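Local structure of putative ADP-Ribosyltransferase Scabin (Streptomyces scabiei 87.22, 5EWY) at residues D95-Y101 against P112-V116; I103-V107 against V143-I149; Y136-P140 against I167-F171. The protein transfers ADP-ribose from NAD+, probably to DNA, as a toxin of a plant-pathogenic bacterium. All coordinates share one frame; numbering follows the deposited sequence.

Contact 1. Residues D95-Y101 against P112-V116; sequences DVIDGQY and PSPYV
The phenol of Tyr-115 donates to the backbone carbonyl of Tyr-101, OH to O at 2.6 Å, tilted 27° from the carbonyl plane. Two backbone bonds also join the segments. Gln-100 N gives its hydrogen to Pro-112 O at 2.8 Å, in the carbonyl plane and on a lone pair, whereas Asp-95 N comes to Ser-113 O, 2.9 Å away, from above that carbonyl's plane. Asp-95 shapes the loop through OD1, which accepts from Ile-97 N in an Asx turn and, from the same face of the carboxylate, from Asp-98 N, extending it to an Asx motif. On the facing segment, which leads into strand 115-119, Ser-113 OG forms an ST turn by accepting from Tyr-115 N. Packing centres on Pro-114. Its CG stands 3.5 Å from the centroid of the Tyr-101 ring and 3° off the ring normal, a CH-pi contact over the face. Tyr-101 OH donates to Val-96 O at 2.7 Å and is also bonded to Asp-58 N, anchoring the far end of the ring that the proline covers. Pro-114 CB also meets Val-96 CG1, at 4.1 Å, the two side chains lying alongside each other and running in opposed senses.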
loop_
_atom_site.group_PDB
_atom_site.type_symbol
_atom_site.label_atom_id
_atom_site.label_comp_id
_atom_site.label_asym_id
_atom_site.label_seq_id
_atom_site.Cartn_x
_atom_site.Cartn_y
_atom_site.Cartn_z
ATOM N N ASP A 95 -2.561 7.385 -12.170
ATOM C CA ASP A 95 -3.108 7.259 -13.525
ATOM C C ASP A 95 -3.395 5.795 -13.858
ATOM O O ASP A 95 -2.497 5.074 -14.299
ATOM C CB ASP A 95 -2.154 7.858 -14.545
ATOM C CG ASP A 95 -2.787 7.984 -15.929
ATOM O OD1 ASP A 95 -3.920 7.490 -16.125
ATOM O OD2 ASP A 95 -2.160 8.584 -16.830
ATOM N N VAL A 96 -4.661 5.387 -13.711
ATOM C CA VAL A 96 -5.072 4.036 -14.099
ATOM C C VAL A 96 -5.278 3.873 -15.594
ATOM O O VAL A 96 -5.423 2.739 -16.068
ATOM C CB VAL A 96 -6.388 3.563 -13.447
ATOM C CG1 VAL A 96 -6.187 3.266 -11.977
ATOM C CG2 VAL A 96 -7.509 4.592 -13.640
ATOM N N ILE A 97 -5.309 4.964 -16.356
ATOM C CA ILE A 97 -5.612 4.873 -17.780
ATOM C C ILE A 97 -4.316 4.773 -18.569
ATOM O O ILE A 97 -4.112 3.822 -19.332
ATOM C CB ILE A 97 -6.452 6.075 -18.243
ATOM C CG1 ILE A 97 -7.701 6.237 -17.370
ATOM C CG2 ILE A 97 -6.832 5.923 -19.708
ATOM C CD1 ILE A 97 -8.618 5.034 -17.347
ATOM N N ASP A 98 -3.431 5.755 -18.390
ATOM C CA ASP A 98 -2.210 5.858 -19.181
ATOM C C ASP A 98 -0.948 5.719 -18.339
ATOM O O ASP A 98 0.153 5.915 -18.860
ATOM C CB ASP A 98 -2.200 7.181 -19.951
ATOM C CG ASP A 98 -3.444 7.365 -20.791
ATOM O OD1 ASP A 98 -3.650 6.557 -21.721
ATOM O OD2 ASP A 98 -4.216 8.309 -20.524
ATOM N N GLY A 99 -1.070 5.364 -17.069
ATOM C CA GLY A 99 0.094 5.227 -16.228
ATOM C C GLY A 99 0.930 4.007 -16.592
ATOM O O GLY A 99 0.590 3.193 -17.453
ATOM N N GLN A 100 2.050 3.885 -15.886
ATOM C CA GLN A 100 3.030 2.826 -16.112
ATOM C C GLN A 100 2.546 1.544 -15.436
ATOM O O GLN A 100 2.655 1.401 -14.219
ATOM C CB GLN A 100 4.367 3.266 -15.516
ATOM C CG GLN A 100 5.491 2.252 -15.625
ATOM C CD GLN A 100 5.725 1.825 -17.051
ATOM O OE1 GLN A 100 5.224 0.797 -17.510
ATOM N NE2 GLN A 100 6.461 2.642 -17.787
ATOM N N TYR A 101 2.054 0.596 -16.235
ATOM C CA TYR A 101 1.616 -0.692 -15.710
ATOM C C TYR A 101 2.762 -1.666 -15.493
ATOM O O TYR A 101 2.562 -2.692 -14.839
ATOM C CB TYR A 101 0.582 -1.328 -16.650
ATOM C CG TYR A 101 -0.838 -0.930 -16.332
ATOM C CD1 TYR A 101 -1.335 0.300 -16.722
ATOM C CD2 TYR A 101 -1.673 -1.776 -15.618
ATOM C CE1 TYR A 101 -2.637 0.672 -16.431
ATOM C CE2 TYR A 101 -2.972 -1.412 -15.320
ATOM C CZ TYR A 101 -3.447 -0.185 -15.725
ATOM O OH TYR A 101 -4.740 0.196 -15.441
ATOM N N PRO A 112 4.003 8.250 -13.133
ATOM C CA PRO A 112 2.596 8.033 -12.776
ATOM C C PRO A 112 2.164 6.634 -13.174
ATOM O O PRO A 112 2.475 6.163 -14.269
ATOM C CB PRO A 112 1.848 9.092 -13.587
ATOM C CG PRO A 112 2.852 10.154 -13.842
ATOM C CD PRO A 112 4.173 9.437 -13.985
ATOM N N SER A 113 1.430 5.982 -12.280
ATOM C CA SER A 113 1.115 4.571 -12.447
ATOM C C SER A 113 -0.289 4.272 -11.941
ATOM O O SER A 113 -0.914 5.119 -11.286
ATOM C CB SER A 113 2.140 3.743 -11.684
ATOM O OG SER A 113 1.711 3.526 -10.347
ATOM N N PRO A 114 -0.815 3.082 -12.246
ATOM C CA PRO A 114 -2.096 2.646 -11.676
ATOM C C PRO A 114 -1.974 2.100 -10.269
ATOM O O PRO A 114 -2.978 1.621 -9.723
ATOM C CB PRO A 114 -2.509 1.521 -12.637
ATOM C CG PRO A 114 -1.215 0.932 -13.042
ATOM C CD PRO A 114 -0.292 2.100 -13.213
ATOM N N TYR A 115 -0.780 2.108 -9.701
ATOM C CA TYR A 115 -0.498 1.431 -8.441
ATOM C C TYR A 115 -0.391 2.420 -7.288
ATOM O O TYR A 115 0.079 3.552 -7.449
ATOM C CB TYR A 115 0.838 0.674 -8.534
ATOM C CG TYR A 115 0.890 -0.297 -9.672
ATOM C CD1 TYR A 115 0.122 -1.456 -9.645
ATOM C CD2 TYR A 115 1.693 -0.069 -10.782
ATOM C CE1 TYR A 115 0.141 -2.349 -10.701
ATOM C CE2 TYR A 115 1.734 -0.962 -11.821
ATOM C CZ TYR A 115 0.954 -2.099 -11.780
ATOM O OH TYR A 115 0.987 -2.982 -12.823
ATOM N N VAL A 116 -0.813 1.977 -6.107
ATOM C CA VAL A 116 -0.453 2.635 -4.860
ATOM C C VAL A 116 0.527 1.729 -4.132
ATOM O O VAL A 116 0.200 0.572 -3.837
ATOM C CB VAL A 116 -1.677 2.947 -3.989
ATOM C CG1 VAL A 116 -1.245 3.469 -2.627
ATOM C CG2 VAL A 116 -2.569 3.978 -4.681
#

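Contact 2. Residues I103-V107 against V143-I149; sequences IESYV and VDVNKTI
Ile-103, in the first turn of helix 103-108, points its CB toward the segment 143-149. CG2, set anti to the backbone N, lies 4.0 Å from Ile-149 CG2 and slightly farther from Val-145 CG2. The other branch runs through CG1, itself anti to the carbonyl carbon (chi1 -74°), to CD1, which meets Val-143 CG1 at 3.7 Å and Thr-148 CG2 at 4.0 Å. The isoleucine thus spans the junction where strand 143-144 passes into helix 145-149. Next to Ile-103, the CA of Glu-104 is met by Ile-149 CD1. One turn after Ile-103, Val-107 CG2 meets Val-145 CG1, again at 4.0 Å. Asp-144 is the N-cap of helix 145-149, its OD1 accepting from Lys-147 N at 3.1 Å. Thr-148 turns its methyl to Ile-103 and its hydroxyl back to Asp-144 O, with OG1 2.7 Å from that oxygen. The short helix axes stay 10.9 Å apart, at 126° between their directions. Every contact across this interface is apolar: methyl groups of beta-branched side chains meet between helix 103-108 and the strand-helix junction, while Asp-144 and Thr-148 find polar partners within 143-149 or elsewhere (Tyr-120 OH, Val-67 N), none on helix 103-108.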
loop_
_atom_site.group_PDB
_atom_site.type_symbol
_atom_site.label_atom_id
_atom_site.label_comp_id
_atom_site.label_asym_id
_atom_site.label_seq_id
_atom_site.Cartn_x
_atom_site.Cartn_y
_atom_site.Cartn_z
ATOM N N ILE A 103 5.660 -3.101 -13.567
ATOM C CA ILE A 103 6.012 -2.944 -12.159
ATOM C C ILE A 103 7.481 -2.588 -12.001
ATOM O O ILE A 103 7.836 -1.708 -11.207
ATOM C CB ILE A 103 5.639 -4.213 -11.386
ATOM C CG1 ILE A 103 4.118 -4.260 -11.215
ATOM C CG2 ILE A 103 6.334 -4.245 -10.016
ATOM C CD1 ILE A 103 3.604 -5.606 -11.026
ATOM N N GLU A 104 8.362 -3.286 -12.726
ATOM C CA GLU A 104 9.786 -2.995 -12.622
ATOM C C GLU A 104 10.071 -1.546 -13.004
ATOM O O GLU A 104 10.851 -0.860 -12.333
ATOM C CB GLU A 104 10.569 -3.960 -13.517
ATOM C CG GLU A 104 12.025 -4.094 -13.165
ATOM C CD GLU A 104 12.782 -4.999 -14.113
ATOM O OE1 GLU A 104 12.225 -5.445 -15.159
ATOM O OE2 GLU A 104 13.965 -5.265 -13.815
ATOM N N SER A 105 9.436 -1.061 -14.078
ATOM C CA SER A 105 9.632 0.324 -14.504
ATOM C C SER A 105 9.182 1.290 -13.417
ATOM O O SER A 105 9.891 2.244 -13.098
ATOM C CB SER A 105 8.864 0.609 -15.800
ATOM O OG SER A 105 9.348 -0.147 -16.890
ATOM N N TYR A 106 8.009 1.032 -12.821
ATOM C CA TYR A 106 7.440 1.921 -11.808
ATOM C C TYR A 106 8.324 1.979 -10.567
ATOM O O TYR A 106 8.551 3.055 -10.000
ATOM C CB TYR A 106 6.042 1.404 -11.440
ATOM C CG TYR A 106 5.469 1.954 -10.150
ATOM C CD1 TYR A 106 5.074 3.279 -10.061
ATOM C CD2 TYR A 106 5.306 1.144 -9.028
ATOM C CE1 TYR A 106 4.547 3.794 -8.894
ATOM C CE2 TYR A 106 4.780 1.652 -7.855
ATOM C CZ TYR A 106 4.401 2.982 -7.795
ATOM O OH TYR A 106 3.874 3.516 -6.638
ATOM N N VAL A 107 8.863 0.831 -10.161
ATOM C CA VAL A 107 9.724 0.755 -8.982
ATOM C C VAL A 107 11.044 1.478 -9.211
ATOM O O VAL A 107 11.583 2.127 -8.299
ATOM C CB VAL A 107 9.954 -0.723 -8.626
ATOM C CG1 VAL A 107 11.129 -0.889 -7.636
ATOM C CG2 VAL A 107 8.667 -1.326 -8.070
ATOM N N VAL A 143 -0.153 -6.653 -5.309
ATOM C CA VAL A 143 0.900 -7.367 -6.020
ATOM C C VAL A 143 2.158 -7.350 -5.156
ATOM O O VAL A 143 2.678 -6.282 -4.818
ATOM C CB VAL A 143 1.174 -6.724 -7.388
ATOM C CG1 VAL A 143 2.285 -7.477 -8.087
ATOM C CG2 VAL A 143 -0.093 -6.689 -8.251
ATOM N N ASP A 144 2.670 -8.527 -4.813
ATOM C CA ASP A 144 3.907 -8.622 -4.047
ATOM C C ASP A 144 5.066 -8.357 -5.000
ATOM O O ASP A 144 5.360 -9.164 -5.884
ATOM C CB ASP A 144 4.007 -9.986 -3.365
ATOM C CG ASP A 144 5.205 -10.089 -2.447
ATOM O OD1 ASP A 144 6.305 -9.682 -2.864
ATOM O OD2 ASP A 144 5.067 -10.584 -1.307
ATOM N N VAL A 145 5.718 -7.204 -4.833
ATOM C CA VAL A 145 6.686 -6.757 -5.825
ATOM C C VAL A 145 7.852 -7.729 -5.919
ATOM O O VAL A 145 8.241 -8.145 -7.012
ATOM C CB VAL A 145 7.151 -5.324 -5.527
ATOM C CG1 VAL A 145 8.392 -4.948 -6.378
ATOM C CG2 VAL A 145 6.043 -4.347 -5.823
ATOM N N ASN A 146 8.455 -8.078 -4.783
ATOM C CA ASN A 146 9.637 -8.932 -4.843
ATOM C C ASN A 146 9.307 -10.338 -5.342
ATOM O O ASN A 146 10.147 -10.970 -5.995
ATOM C CB ASN A 146 10.349 -8.977 -3.499
ATOM C CG ASN A 146 11.007 -7.670 -3.152
ATOM O OD1 ASN A 146 10.985 -6.706 -3.937
ATOM N ND2 ASN A 146 11.604 -7.615 -1.975
ATOM N N LYS A 147 8.097 -10.838 -5.076
ATOM C CA LYS A 147 7.711 -12.131 -5.630
ATOM C C LYS A 147 7.467 -12.046 -7.129
ATOM O O LYS A 147 7.599 -13.053 -7.836
ATOM C CB LYS A 147 6.455 -12.665 -4.938
ATOM C CG LYS A 147 6.669 -13.096 -3.509
ATOM C CD LYS A 147 5.404 -13.727 -2.943
ATOM C CE LYS A 147 5.523 -14.014 -1.454
ATOM N NZ LYS A 147 6.699 -14.869 -1.150
ATOM N N THR A 148 7.091 -10.868 -7.621
ATOM C CA THR A 148 6.789 -10.646 -9.030
ATOM C C THR A 148 8.023 -10.318 -9.856
ATOM O O THR A 148 8.158 -10.838 -10.964
ATOM C CB THR A 148 5.762 -9.513 -9.137
ATOM O OG1 THR A 148 4.592 -9.893 -8.406
ATOM C CG2 THR A 148 5.377 -9.208 -10.574
ATOM N N ILE A 149 8.931 -9.482 -9.349
ATOM C CA ILE A 149 10.114 -9.084 -10.113
ATOM C C ILE A 149 11.422 -9.584 -9.512
ATOM O O ILE A 149 12.493 -9.278 -10.058
ATOM C CB ILE A 149 10.168 -7.567 -10.381
ATOM C CG1 ILE A 149 10.453 -6.782 -9.090
ATOM C CG2 ILE A 149 8.876 -7.102 -11.083
ATOM C CD1 ILE A 149 10.725 -5.293 -9.308
#

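Contact 3. Residues Y136-P140 against I167-F171; sequences YIDAP and IRTEF
The chain running on from strand 133-137 of the four-stranded antiparallel sheet meets the short 3-10 turn 169-171 that leads into the neighbouring strand 172-179. Asp-138 N donates to Phe-171 O at 2.8 Å, with an N-H...O angle of 161° and the donor tilted 20° from the carbonyl plane. Just before it, Ile-137 CA makes a CA-H...O contact of 3.5 Å with the same Phe-171 O, so that this carbonyl is approached by two consecutive residues. The carboxylate of Asp-138 is engaged elsewhere, by Tyr-196 and His-200 near the C terminus.

Phe-171 provides much of the packing. With CG anti to the carbonyl carbon (chi1 -55°), its ring is sandwiched between two aliphatic groups. Pro-140 CD lies over one face, 4.0 Å from the ring centroid and offset toward the rim, in a CH-pi contact. Over the opposite face sits CG of Glu-170, 3.5 Å above the plane. That glutamate turns on to Arg-168 in a salt bridge, OE2 to NE at 2.9 Å; OE2 lies in the guanidinium plane, while NE approaches from above the carboxylate plane. Closer to the backbone, Ala-139 CB meets Phe-171 CB at 3.6 Å.

Ile-167 completes the apolar side. Its CG2 faces Ala-139 CB, and its CD1 meets Ile-137 CD1 at 4.1 Å, the two side chains set roughly perpendicular. Thr-118, a residue of the inhibitor pocket on strand 115-119, touches both isoleucines.

A single backbone hydrogen bond fixes the alignment of the two segments, and buried hydrocarbon surfaces supply the remainder of the contact; the nearby salt bridge ties Arg-168, just before the 3-10 turn, to Glu-170 within it, with the glutamate's aliphatic part laid against the phenylalanine.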
loop_
_atom_site.group_PDB
_atom_site.type_symbol
_atom_site.label_atom_id
_atom_site.label_comp_id
_atom_site.label_asym_id
_atom_site.label_seq_id
_atom_site.Cartn_x
_atom_site.Cartn_y
_atom_site.Cartn_z
ATOM N N TYR A 136 -1.390 2.914 8.252
ATOM C CA TYR A 136 -1.562 1.511 8.598
ATOM C C TYR A 136 -2.746 0.991 7.795
ATOM O O TYR A 136 -3.811 1.612 7.790
ATOM C CB TYR A 136 -1.863 1.381 10.102
ATOM C CG TYR A 136 -0.719 1.716 11.025
ATOM C CD1 TYR A 136 -0.049 2.942 10.941
ATOM C CD2 TYR A 136 -0.267 0.818 11.946
ATOM C CE1 TYR A 136 0.982 3.238 11.779
ATOM C CE2 TYR A 136 0.806 1.103 12.768
ATOM C CZ TYR A 136 1.444 2.324 12.662
ATOM O OH TYR A 136 2.472 2.585 13.512
ATOM N N ILE A 137 -2.531 -0.100 7.054
ATOM C CA ILE A 137 -3.451 -0.578 6.024
ATOM C C ILE A 137 -3.784 -2.039 6.298
ATOM O O ILE A 137 -2.884 -2.839 6.599
ATOM C CB ILE A 137 -2.808 -0.418 4.635
ATOM C CG1 ILE A 137 -2.673 1.074 4.347
ATOM C CG2 ILE A 137 -3.605 -1.120 3.529
ATOM C CD1 ILE A 137 -1.691 1.396 3.241
ATOM N N ASP A 138 -5.066 -2.385 6.199
ATOM C CA ASP A 138 -5.504 -3.771 6.371
ATOM C C ASP A 138 -6.388 -4.063 5.165
ATOM O O ASP A 138 -7.592 -3.822 5.176
ATOM C CB ASP A 138 -6.228 -3.949 7.696
ATOM C CG ASP A 138 -6.832 -5.339 7.868
ATOM O OD1 ASP A 138 -6.352 -6.306 7.234
ATOM O OD2 ASP A 138 -7.776 -5.478 8.669
ATOM N N ALA A 139 -5.753 -4.519 4.083
ATOM C CA ALA A 139 -6.426 -4.639 2.802
ATOM C C ALA A 139 -6.088 -5.984 2.183
ATOM O O ALA A 139 -4.948 -6.455 2.315
ATOM C CB ALA A 139 -5.945 -3.552 1.817
ATOM N N PRO A 140 -7.032 -6.595 1.487
ATOM C CA PRO A 140 -6.756 -7.861 0.804
ATOM C C PRO A 140 -6.001 -7.603 -0.482
ATOM O O PRO A 140 -6.182 -6.576 -1.138
ATOM C CB PRO A 140 -8.153 -8.413 0.484
ATOM C CG PRO A 140 -9.014 -7.204 0.367
ATOM C CD PRO A 140 -8.446 -6.193 1.346
ATOM N N ILE A 167 -6.509 1.795 -3.004
ATOM C CA ILE A 167 -7.004 1.194 -1.764
ATOM C C ILE A 167 -8.143 2.048 -1.233
ATOM O O ILE A 167 -7.939 3.227 -0.903
ATOM C CB ILE A 167 -5.897 1.126 -0.701
ATOM C CG1 ILE A 167 -4.633 0.435 -1.237
ATOM C CG2 ILE A 167 -6.418 0.406 0.561
ATOM C CD1 ILE A 167 -3.455 0.594 -0.317
ATOM N N ARG A 168 -9.329 1.448 -1.098
ATOM C CA ARG A 168 -10.477 2.154 -0.547
ATOM C C ARG A 168 -10.254 2.492 0.923
ATOM O O ARG A 168 -9.546 1.788 1.646
ATOM C CB ARG A 168 -11.742 1.293 -0.667
ATOM C CG ARG A 168 -12.241 1.135 -2.091
ATOM C CD ARG A 168 -13.709 0.745 -2.132
ATOM N NE ARG A 168 -13.940 -0.610 -1.635
ATOM C CZ ARG A 168 -13.652 -1.719 -2.311
ATOM N NH1 ARG A 168 -13.099 -1.645 -3.516
ATOM N NH2 ARG A 168 -13.909 -2.908 -1.778
ATOM N N THR A 169 -10.942 3.539 1.381
ATOM C CA THR A 169 -10.740 4.006 2.749
ATOM C C THR A 169 -11.128 2.947 3.786
ATOM O O THR A 169 -10.518 2.907 4.864
ATOM C CB THR A 169 -11.512 5.308 2.998
ATOM O OG1 THR A 169 -11.266 5.750 4.341
ATOM C CG2 THR A 169 -13.019 5.119 2.782
ATOM N N GLU A 170 -12.074 2.058 3.468
ATOM C CA GLU A 170 -12.481 1.038 4.443
ATOM C C GLU A 170 -11.317 0.128 4.819
ATOM O O GLU A 170 -11.420 -0.609 5.813
ATOM C CB GLU A 170 -13.665 0.213 3.925
ATOM C CG GLU A 170 -13.355 -0.693 2.747
ATOM C CD GLU A 170 -14.581 -1.337 2.152
ATOM O OE1 GLU A 170 -15.114 -2.293 2.768
ATOM O OE2 GLU A 170 -15.005 -0.878 1.066
ATOM N N PHE A 171 -10.254 0.110 4.027
ATOM C CA PHE A 171 -9.089 -0.732 4.298
ATOM C C PHE A 171 -7.924 0.026 4.903
ATOM O O PHE A 171 -6.845 -0.553 5.091
ATOM C CB PHE A 171 -8.638 -1.461 3.028
ATOM C CG PHE A 171 -9.719 -2.260 2.392
ATOM C CD1 PHE A 171 -10.236 -3.394 3.014
ATOM C CD2 PHE A 171 -10.273 -1.867 1.185
ATOM C CE1 PHE A 171 -11.252 -4.117 2.436
ATOM C CE2 PHE A 171 -11.287 -2.597 0.607
ATOM C CZ PHE A 171 -11.769 -3.720 1.222
#

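Overall arrangement
From the N terminus, contact 1 closes first: the loop 95-101 pairs with 112-116 and encloses helix 103-108. That helix opens contact 2, which closes only at 143-149, so contacts 1 and 2 cross along the chain; they also touch, through Tyr-106 against Ser-113 and Ile-103 against Tyr-115. Contact 3 opens at 136-140, inside the span of contact 2, and closes beyond it at 167-171, so these two cross as well, on opposite sides of the chain's centre. Contacts 1 and 3 follow in series, meeting where Val-116 packs on Ile-167. Contacts 1 and 2 involve the three-stranded sheet, and contact 3 the four-stranded one.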